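Local coordinates for nudix hydrolase domain-containing protein (Thermotoga maritima, PDB 3E57) that is of unknown function but carries a Nudix domain and is probably a hydrolase of nucleoside diphosphate-linked compounds, at residues 41-54 and 107-120. Numbering follows the deposited sequence.
Sequences FEDFLNFLDQYGFF and VREGDGATPREAFL
Arg116 sits as a knob among Glu42, Leu45, Asn46 and Asp49, its chain extended from CG to NE and crossing Glu42 at about a right angle. The guanidinium and the Glu42 carboxylate lie nearly coplanar, 21° apart, and Arg116 NH2 meets the syn lone pairs of both oxygens, more straightly at Glu42 OE2 (3.0 Å, 163°) than at OE1. Leu45 CB lies over one guanidinium face, 3.4 Å from Arg116 NH1, while Glu42 meets it at the edge. Asp49 OD1 accepts from Arg116 N at 3.1 Å, met from above the carboxylate plane; Asp49 OD2 makes a long salt bridge to NH1. Cut back to an alanine here, the site would probably leave the Glu42 carboxylate without its charged mate and Leu45 uncovered. Pro115 CB packs 3.2 Å from Leu48 O. Chi1 of 179° carries the Phe119 ring in among Phe41, Phe44, Leu45 and Leu48; Leu48 CD1 touches Phe119 CD1 at 3.5 Å, and Phe44 turns an edge toward the face of Phe119 in an offset edge-to-face pair. Beyond Gly52, Glu109 CA lies over the Phe54 ring in a CH-pi contact, and Phe54 CZ lies 3.6 Å from Ala118 CB; the Glu109 carboxylate turns to Arg17. Helix 41-51 thus packs across the N-terminal end of helix 115-130, with Leu48 and Phe119 touching strand 66-77, Phe44 and Phe119 strand 155-163, and Phe54 strand 17-22.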
ATOM      1  N   PHE B  41     -11.994  -2.108 -13.907  1.00 30.79           N
ATOM      2  CA  PHE B  41     -13.100  -1.205 -13.628  1.00 31.34           C
ATOM      3  C   PHE B  41     -14.450  -1.900 -13.714  1.00 31.75           C
ATOM      4  O   PHE B  41     -15.309  -1.713 -12.845  1.00 31.44           O
ATOM      5  CB  PHE B  41     -13.071   0.002 -14.570  1.00 31.53           C
ATOM      6  CG  PHE B  41     -13.986   1.129 -14.152  1.00 31.38           C
ATOM      7  CD1 PHE B  41     -14.274   1.367 -12.805  1.00 32.13           C
ATOM      8  CD2 PHE B  41     -14.536   1.970 -15.104  1.00 32.32           C
ATOM      9  CE1 PHE B  41     -15.088   2.393 -12.428  1.00 32.09           C
ATOM     10  CE2 PHE B  41     -15.352   3.017 -14.722  1.00 33.17           C
ATOM     11  CZ  PHE B  41     -15.633   3.224 -13.377  1.00 32.14           C
ATOM     12  N   GLU B  42     -14.632  -2.712 -14.752  1.00 32.47           N
ATOM     13  CA  GLU B  42     -15.890  -3.442 -14.919  1.00 32.67           C
ATOM     14  C   GLU B  42     -16.152  -4.377 -13.726  1.00 32.55           C
ATOM     15  O   GLU B  42     -17.271  -4.437 -13.222  1.00 32.85           O
ATOM     16  CB  GLU B  42     -15.890  -4.218 -16.240  1.00 33.08           C
ATOM     17  CG  GLU B  42     -17.230  -4.830 -16.597  1.00 34.64           C
ATOM     18  CD  GLU B  42     -18.364  -3.836 -16.479  1.00 38.70           C
ATOM     19  OE1 GLU B  42     -18.268  -2.746 -17.090  1.00 41.59           O
ATOM     20  OE2 GLU B  42     -19.340  -4.141 -15.766  1.00 42.17           O
ATOM     21  N   ASP B  43     -15.114  -5.078 -13.267  1.00 32.69           N
ATOM     22  CA  ASP B  43     -15.219  -5.949 -12.086  1.00 32.43           C
ATOM     23  C   ASP B  43     -15.658  -5.154 -10.859  1.00 32.02           C
ATOM     24  O   ASP B  43     -16.524  -5.597 -10.090  1.00 31.99           O
ATOM     25  CB  ASP B  43     -13.883  -6.648 -11.784  1.00 33.05           C
ATOM     26  CG  ASP B  43     -13.489  -7.683 -12.833  1.00 34.83           C
ATOM     27  OD1 ASP B  43     -14.348  -8.101 -13.645  1.00 36.56           O
ATOM     28  OD2 ASP B  43     -12.299  -8.090 -12.837  1.00 37.99           O
ATOM     29  N   PHE B  44     -15.080  -3.966 -10.685  1.00 30.82           N
ATOM     30  CA  PHE B  44     -15.461  -3.097  -9.569  1.00 30.76           C
ATOM     31  C   PHE B  44     -16.923  -2.638  -9.639  1.00 30.40           C
ATOM     32  O   PHE B  44     -17.635  -2.688  -8.644  1.00 30.25           O
ATOM     33  CB  PHE B  44     -14.543  -1.874  -9.501  1.00 30.05           C
ATOM     34  CG  PHE B  44     -14.873  -0.949  -8.381  1.00 29.76           C
ATOM     35  CD1 PHE B  44     -14.797  -1.390  -7.069  1.00 28.65           C
ATOM     36  CD2 PHE B  44     -15.276   0.349  -8.630  1.00 29.33           C
ATOM     37  CE1 PHE B  44     -15.117  -0.552  -6.026  1.00 29.06           C
ATOM     38  CE2 PHE B  44     -15.605   1.196  -7.577  1.00 28.70           C
ATOM     39  CZ  PHE B  44     -15.515   0.738  -6.279  1.00 28.96           C
ATOM     40  N   LEU B  45     -17.355  -2.171 -10.804  1.00 30.53           N
ATOM     41  CA  LEU B  45     -18.732  -1.692 -10.970  1.00 30.96           C
ATOM     42  C   LEU B  45     -19.738  -2.819 -10.748  1.00 31.21           C
ATOM     43  O   LEU B  45     -20.780  -2.613 -10.125  1.00 31.36           O
ATOM     44  CB  LEU B  45     -18.938  -1.078 -12.353  1.00 30.74           C
ATOM     45  CG  LEU B  45     -18.250   0.251 -12.649  1.00 29.88           C
ATOM     46  CD1 LEU B  45     -18.579   0.664 -14.075  1.00 29.67           C
ATOM     47  CD2 LEU B  45     -18.645   1.338 -11.636  1.00 29.04           C
ATOM     48  N   ASN B  46     -19.412  -4.006 -11.260  1.00 32.06           N
ATOM     49  CA  ASN B  46     -20.192  -5.222 -11.002  1.00 32.47           C
ATOM     50  C   ASN B  46     -20.244  -5.523  -9.510  1.00 32.52           C
ATOM     51  O   ASN B  46     -21.296  -5.850  -8.972  1.00 31.40           O
ATOM     52  CB  ASN B  46     -19.586  -6.414 -11.746  1.00 33.22           C
ATOM     53  CG  ASN B  46     -19.853  -6.367 -13.241  1.00 35.74           C
ATOM     54  OD1 ASN B  46     -20.743  -5.642 -13.707  1.00 38.97           O
ATOM     55  ND2 ASN B  46     -19.088  -7.148 -14.006  1.00 38.97           N
ATOM     56  N   PHE B  47     -19.098  -5.390  -8.841  1.00 32.11           N
ATOM     57  CA  PHE B  47     -19.023  -5.554  -7.387  1.00 32.25           C
ATOM     58  C   PHE B  47     -19.970  -4.606  -6.662  1.00 32.32           C
ATOM     59  O   PHE B  47     -20.657  -5.004  -5.716  1.00 32.97           O
ATOM     60  CB  PHE B  47     -17.576  -5.360  -6.905  1.00 31.82           C
ATOM     61  CG  PHE B  47     -17.452  -5.144  -5.433  1.00 31.55           C
ATOM     62  CD1 PHE B  47     -17.438  -6.222  -4.561  1.00 31.06           C
ATOM     63  CD2 PHE B  47     -17.311  -3.864  -4.913  1.00 30.83           C
ATOM     64  CE1 PHE B  47     -17.317  -6.030  -3.187  1.00 31.64           C
ATOM     65  CE2 PHE B  47     -17.194  -3.670  -3.547  1.00 30.89           C
ATOM     66  CZ  PHE B  47     -17.192  -4.756  -2.683  1.00 30.50           C
ATOM     67  N   LEU B  48     -20.028  -3.354  -7.115  1.00 32.65           N
ATOM     68  CA  LEU B  48     -20.939  -2.370  -6.532  1.00 32.95           C
ATOM     69  C   LEU B  48     -22.402  -2.753  -6.745  1.00 33.33           C
ATOM     70  O   LEU B  48     -23.203  -2.665  -5.832  1.00 32.78           O
ATOM     71  CB  LEU B  48     -20.698  -0.974  -7.123  1.00 32.62           C
ATOM     72  CG  LEU B  48     -19.379  -0.282  -6.795  1.00 31.90           C
ATOM     73  CD1 LEU B  48     -19.367   1.112  -7.426  1.00 30.64           C
ATOM     74  CD2 LEU B  48     -19.179  -0.236  -5.278  1.00 29.64           C
ATOM     75  N   ASP B  49     -22.749  -3.164  -7.956  1.00 34.47           N
ATOM     76  CA  ASP B  49     -24.130  -3.558  -8.237  1.00 35.19           C
ATOM     77  C   ASP B  49     -24.543  -4.780  -7.429  1.00 35.72           C
ATOM     78  O   ASP B  49     -25.695  -4.881  -7.012  1.00 36.10           O
ATOM     79  CB  ASP B  49     -24.334  -3.808  -9.730  1.00 35.60           C
ATOM     80  CG  ASP B  49     -24.700  -2.543 -10.490  1.00 36.77           C
ATOM     81  OD1 ASP B  49     -25.227  -1.588  -9.863  1.00 36.25           O
ATOM     82  OD2 ASP B  49     -24.458  -2.517 -11.724  1.00 38.18           O
ATOM     83  N   GLN B  50     -23.600  -5.689  -7.203  1.00 36.00           N
ATOM     84  CA  GLN B  50     -23.858  -6.924  -6.473  1.00 36.21           C
ATOM     85  C   GLN B  50     -23.868  -6.755  -4.942  1.00 36.60           C
ATOM     86  O   GLN B  50     -24.639  -7.417  -4.244  1.00 36.57           O
ATOM     87  CB  GLN B  50     -22.836  -7.970  -6.885  1.00 36.15           C
ATOM     88  CG  GLN B  50     -23.095  -9.350  -6.339  1.00 36.37           C
ATOM     89  CD  GLN B  50     -22.157 -10.384  -6.897  1.00 36.54           C
ATOM     90  OE1 GLN B  50     -21.071 -10.061  -7.389  1.00 36.96           O
ATOM     91  NE2 GLN B  50     -22.563 -11.644  -6.819  1.00 38.02           N
ATOM     92  N   TYR B  51     -23.022  -5.877  -4.412  1.00 36.82           N
ATOM     93  CA  TYR B  51     -22.873  -5.749  -2.960  1.00 37.10           C
ATOM     94  C   TYR B  51     -23.180  -4.365  -2.390  1.00 37.02           C
ATOM     95  O   TYR B  51     -23.331  -4.220  -1.181  1.00 36.49           O
ATOM     96  CB  TYR B  51     -21.454  -6.151  -2.561  1.00 37.44           C
ATOM     97  CG  TYR B  51     -21.124  -7.585  -2.872  1.00 37.83           C
ATOM     98  CD1 TYR B  51     -21.644  -8.621  -2.107  1.00 38.09           C
ATOM     99  CD2 TYR B  51     -20.275  -7.907  -3.925  1.00 38.26           C
ATOM    100  CE1 TYR B  51     -21.332  -9.938  -2.388  1.00 38.12           C
ATOM    101  CE2 TYR B  51     -19.959  -9.217  -4.213  1.00 38.12           C
ATOM    102  CZ  TYR B  51     -20.491 -10.228  -3.442  1.00 38.48           C
ATOM    103  OH  TYR B  51     -20.177 -11.530  -3.733  1.00 39.10           O
ATOM    104  N   GLY B  52     -23.264  -3.356  -3.250  1.00 37.33           N
ATOM    105  CA  GLY B  52     -23.470  -1.988  -2.801  1.00 37.97           C
ATOM    106  C   GLY B  52     -24.871  -1.755  -2.270  1.00 38.59           C
ATOM    107  O   GLY B  52     -25.835  -2.346  -2.763  1.00 37.60           O
ATOM    108  N   PHE B  53     -24.968  -0.909  -1.248  1.00 39.32           N
ATOM    109  CA  PHE B  53     -26.252  -0.432  -0.733  1.00 40.41           C
ATOM    110  C   PHE B  53     -26.040   0.926  -0.072  1.00 41.26           C
ATOM    111  O   PHE B  53     -24.896   1.352   0.117  1.00 40.65           O
ATOM    112  CB  PHE B  53     -26.881  -1.448   0.236  1.00 40.21           C
ATOM    113  CG  PHE B  53     -26.063  -1.721   1.477  1.00 40.20           C
ATOM    114  CD1 PHE B  53     -26.442  -1.193   2.707  1.00 39.69           C
ATOM    115  CD2 PHE B  53     -24.934  -2.527   1.420  1.00 40.34           C
ATOM    116  CE1 PHE B  53     -25.700  -1.449   3.852  1.00 39.76           C
ATOM    117  CE2 PHE B  53     -24.188  -2.788   2.563  1.00 40.24           C
ATOM    118  CZ  PHE B  53     -24.572  -2.246   3.781  1.00 40.38           C
ATOM    119  N   PHE B  54     -27.128   1.618   0.258  1.00 42.39           N
ATOM    120  CA  PHE B  54     -27.028   2.960   0.835  1.00 43.63           C
ATOM    121  C   PHE B  54     -27.434   2.996   2.303  1.00 44.83           C
ATOM    122  O   PHE B  54     -28.317   2.254   2.727  1.00 44.84           O
ATOM    123  CB  PHE B  54     -27.843   3.958   0.019  1.00 43.55           C
ATOM    124  CG  PHE B  54     -27.366   4.104  -1.391  1.00 43.32           C
ATOM    125  CD1 PHE B  54     -26.412   5.057  -1.720  1.00 43.32           C
ATOM    126  CD2 PHE B  54     -27.852   3.277  -2.388  1.00 43.34           C
ATOM    127  CE1 PHE B  54     -25.958   5.187  -3.029  1.00 43.21           C
ATOM    128  CE2 PHE B  54     -27.403   3.398  -3.701  1.00 43.47           C
ATOM    129  CZ  PHE B  54     -26.455   4.359  -4.020  1.00 43.15           C
ATOM    130  N   VAL B 107     -20.814   8.867  -2.435  1.00 35.82           N
ATOM    131  CA  VAL B 107     -21.857   8.668  -3.433  1.00 36.01           C
ATOM    132  C   VAL B 107     -23.191   8.692  -2.690  1.00 36.13           C
ATOM    133  O   VAL B 107     -23.359   7.987  -1.700  1.00 35.55           O
ATOM    134  CB  VAL B 107     -21.667   7.340  -4.193  1.00 36.12           C
ATOM    135  CG1 VAL B 107     -22.832   7.087  -5.149  1.00 35.66           C
ATOM    136  CG2 VAL B 107     -20.327   7.353  -4.942  1.00 35.17           C
ATOM    137  N   ARG B 108     -24.118   9.520  -3.165  1.00 36.76           N
ATOM    138  CA  ARG B 108     -25.408   9.710  -2.499  1.00 37.36           C
ATOM    139  C   ARG B 108     -26.477   8.866  -3.166  1.00 37.39           C
ATOM    140  O   ARG B 108     -26.451   8.648  -4.377  1.00 37.29           O
ATOM    141  CB  ARG B 108     -25.833  11.173  -2.556  1.00 37.51           C
ATOM    142  CG  ARG B 108     -24.873  12.138  -1.882  1.00 38.41           C
ATOM    143  CD  ARG B 108     -25.243  13.568  -2.229  1.00 39.12           C
ATOM    144  NE  ARG B 108     -24.271  14.539  -1.734  1.00 40.59           N
ATOM    145  CZ  ARG B 108     -24.154  15.791  -2.180  1.00 42.33           C
ATOM    146  NH1 ARG B 108     -24.938  16.252  -3.153  1.00 42.90           N
ATOM    147  NH2 ARG B 108     -23.230  16.591  -1.657  1.00 43.92           N
ATOM    148  N   GLU B 109     -27.435   8.412  -2.368  1.00 37.66           N
ATOM    149  CA  GLU B 109     -28.553   7.595  -2.863  1.00 37.60           C
ATOM    150  C   GLU B 109     -29.307   8.220  -4.040  1.00 37.30           C
ATOM    151  O   GLU B 109     -29.789   7.501  -4.925  1.00 37.35           O
ATOM    152  CB  GLU B 109     -29.530   7.310  -1.723  1.00 37.59           C
ATOM    153  CG  GLU B 109     -30.537   6.221  -2.045  1.00 38.08           C
ATOM    154  CD  GLU B 109     -31.322   5.785  -0.830  1.00 38.47           C
ATOM    155  OE1 GLU B 109     -31.426   6.577   0.131  1.00 38.11           O
ATOM    156  OE2 GLU B 109     -31.835   4.645  -0.845  1.00 39.82           O
ATOM    157  N   GLY B 110     -29.406   9.547  -4.041  1.00 37.05           N
ATOM    158  CA  GLY B 110     -30.078  10.282  -5.102  1.00 37.12           C
ATOM    159  C   GLY B 110     -29.269  10.481  -6.369  1.00 37.05           C
ATOM    160  O   GLY B 110     -29.755  11.091  -7.317  1.00 36.66           O
ATOM    161  N   ASP B 111     -28.035   9.980  -6.398  1.00 37.06           N
ATOM    162  CA  ASP B 111     -27.201  10.098  -7.591  1.00 37.17           C
ATOM    163  C   ASP B 111     -27.622   9.125  -8.682  1.00 37.22           C
ATOM    164  O   ASP B 111     -27.376   9.386  -9.859  1.00 37.42           O
ATOM    165  CB  ASP B 111     -25.723   9.870  -7.255  1.00 37.32           C
ATOM    166  CG  ASP B 111     -25.129  10.989  -6.427  1.00 37.44           C
ATOM    167  OD1 ASP B 111     -25.528  12.161  -6.605  1.00 37.58           O
ATOM    168  OD2 ASP B 111     -24.231  10.691  -5.609  1.00 39.37           O
ATOM    169  N   GLY B 112     -28.234   8.003  -8.304  1.00 37.11           N
ATOM    170  CA  GLY B 112     -28.723   7.048  -9.293  1.00 37.11           C
ATOM    171  C   GLY B 112     -29.610   5.935  -8.763  1.00 37.16           C
ATOM    172  O   GLY B 112     -29.731   5.735  -7.549  1.00 37.15           O
ATOM    173  N   ALA B 113     -30.222   5.214  -9.700  1.00 37.27           N
ATOM    174  CA  ALA B 113     -31.208   4.167  -9.401  1.00 37.16           C
ATOM    175  C   ALA B 113     -30.568   2.858  -8.928  1.00 37.31           C
ATOM    176  O   ALA B 113     -31.247   2.003  -8.340  1.00 37.48           O
ATOM    177  CB  ALA B 113     -32.073   3.905 -10.630  1.00 37.27           C
ATOM    178  N   THR B 114     -29.277   2.697  -9.212  1.00 36.71           N
ATOM    179  CA  THR B 114     -28.501   1.528  -8.789  1.00 36.41           C
ATOM    180  C   THR B 114     -27.131   2.009  -8.315  1.00 36.13           C
ATOM    181  O   THR B 114     -26.707   3.101  -8.690  1.00 35.94           O
ATOM    182  CB  THR B 114     -28.279   0.540  -9.955  1.00 36.37           C
ATOM    183  OG1 THR B 114     -27.568   1.197 -11.018  1.00 35.42           O
ATOM    184  CG2 THR B 114     -29.618  -0.005 -10.479  1.00 36.33           C
ATOM    185  N   PRO B 115     -26.435   1.196  -7.492  1.00 36.06           N
ATOM    186  CA  PRO B 115     -25.075   1.498  -7.028  1.00 35.92           C
ATOM    187  C   PRO B 115     -24.103   1.942  -8.127  1.00 35.64           C
ATOM    188  O   PRO B 115     -23.333   2.885  -7.930  1.00 35.21           O
ATOM    189  CB  PRO B 115     -24.614   0.165  -6.434  1.00 35.83           C
ATOM    190  CG  PRO B 115     -25.842  -0.478  -5.956  1.00 36.16           C
ATOM    191  CD  PRO B 115     -26.923  -0.076  -6.921  1.00 36.26           C
ATOM    192  N   ARG B 116     -24.133   1.251  -9.260  1.00 35.64           N
ATOM    193  CA  ARG B 116     -23.270   1.570 -10.390  1.00 35.77           C
ATOM    194  C   ARG B 116     -23.614   2.926 -10.989  1.00 35.68           C
ATOM    195  O   ARG B 116     -22.733   3.748 -11.232  1.00 34.86           O
ATOM    196  CB  ARG B 116     -23.401   0.485 -11.448  1.00 35.95           C
ATOM    197  CG  ARG B 116     -22.670   0.753 -12.736  1.00 36.22           C
ATOM    198  CD  ARG B 116     -23.298  -0.011 -13.868  1.00 37.20           C
ATOM    199  NE  ARG B 116     -22.320  -0.295 -14.904  1.00 39.01           N
ATOM    200  CZ  ARG B 116     -21.543  -1.374 -14.939  1.00 38.05           C
ATOM    201  NH1 ARG B 116     -21.628  -2.330 -14.016  1.00 38.97           N
ATOM    202  NH2 ARG B 116     -20.691  -1.507 -15.934  1.00 38.39           N
ATOM    203  N   GLU B 117     -24.905   3.146 -11.234  1.00 35.52           N
ATOM    204  CA  GLU B 117     -25.379   4.406 -11.783  1.00 35.60           C
ATOM    205  C   GLU B 117     -25.116   5.565 -10.822  1.00 34.98           C
ATOM    206  O   GLU B 117     -24.704   6.643 -11.253  1.00 34.81           O
ATOM    207  CB  GLU B 117     -26.879   4.309 -12.089  1.00 35.72           C
ATOM    208  CG  GLU B 117     -27.475   5.535 -12.767  1.00 36.54           C
ATOM    209  CD  GLU B 117     -28.990   5.513 -12.773  1.00 37.48           C
ATOM    210  OE1 GLU B 117     -29.569   4.425 -12.547  1.00 40.96           O
ATOM    211  OE2 GLU B 117     -29.607   6.583 -12.987  1.00 40.16           O
ATOM    212  N   ALA B 118     -25.368   5.344  -9.530  1.00 34.57           N
ATOM    213  CA  ALA B 118     -25.145   6.372  -8.508  1.00 34.43           C
ATOM    214  C   ALA B 118     -23.660   6.695  -8.412  1.00 34.19           C
ATOM    215  O   ALA B 118     -23.287   7.859  -8.283  1.00 33.97           O
ATOM    216  CB  ALA B 118     -25.671   5.920  -7.142  1.00 34.05           C
ATOM    217  N   PHE B 119     -22.830   5.655  -8.483  1.00 34.31           N
ATOM    218  CA  PHE B 119     -21.373   5.814  -8.435  1.00 34.60           C
ATOM    219  C   PHE B 119     -20.897   6.707  -9.570  1.00 34.80           C
ATOM    220  O   PHE B 119     -20.213   7.704  -9.339  1.00 34.62           O
ATOM    221  CB  PHE B 119     -20.663   4.461  -8.511  1.00 34.37           C
ATOM    222  CG  PHE B 119     -19.153   4.571  -8.479  1.00 33.89           C
ATOM    223  CD1 PHE B 119     -18.464   4.524  -7.276  1.00 33.99           C
ATOM    224  CD2 PHE B 119     -18.433   4.743  -9.655  1.00 33.43           C
ATOM    225  CE1 PHE B 119     -17.079   4.639  -7.245  1.00 33.87           C
ATOM    226  CE2 PHE B 119     -17.050   4.867  -9.637  1.00 34.51           C
ATOM    227  CZ  PHE B 119     -16.369   4.805  -8.422  1.00 33.79           C
ATOM    228  N   LEU B 120     -21.288   6.360 -10.793  1.00 35.32           N
ATOM    229  CA  LEU B 120     -20.812   7.074 -11.969  1.00 35.94           C
ATOM    230  C   LEU B 120     -21.235   8.547 -11.976  1.00 36.40           C
ATOM    231  O   LEU B 120     -20.418   9.421 -12.262  1.00 36.09           O
ATOM    232  CB  LEU B 120     -21.241   6.348 -13.250  1.00 36.06           C
ATOM    233  CG  LEU B 120     -20.563   4.980 -13.438  1.00 36.04           C
ATOM    234  CD1 LEU B 120     -21.113   4.246 -14.651  1.00 35.26           C
ATOM    235  CD2 LEU B 120     -19.055   5.124 -13.547  1.00 35.61           C
TER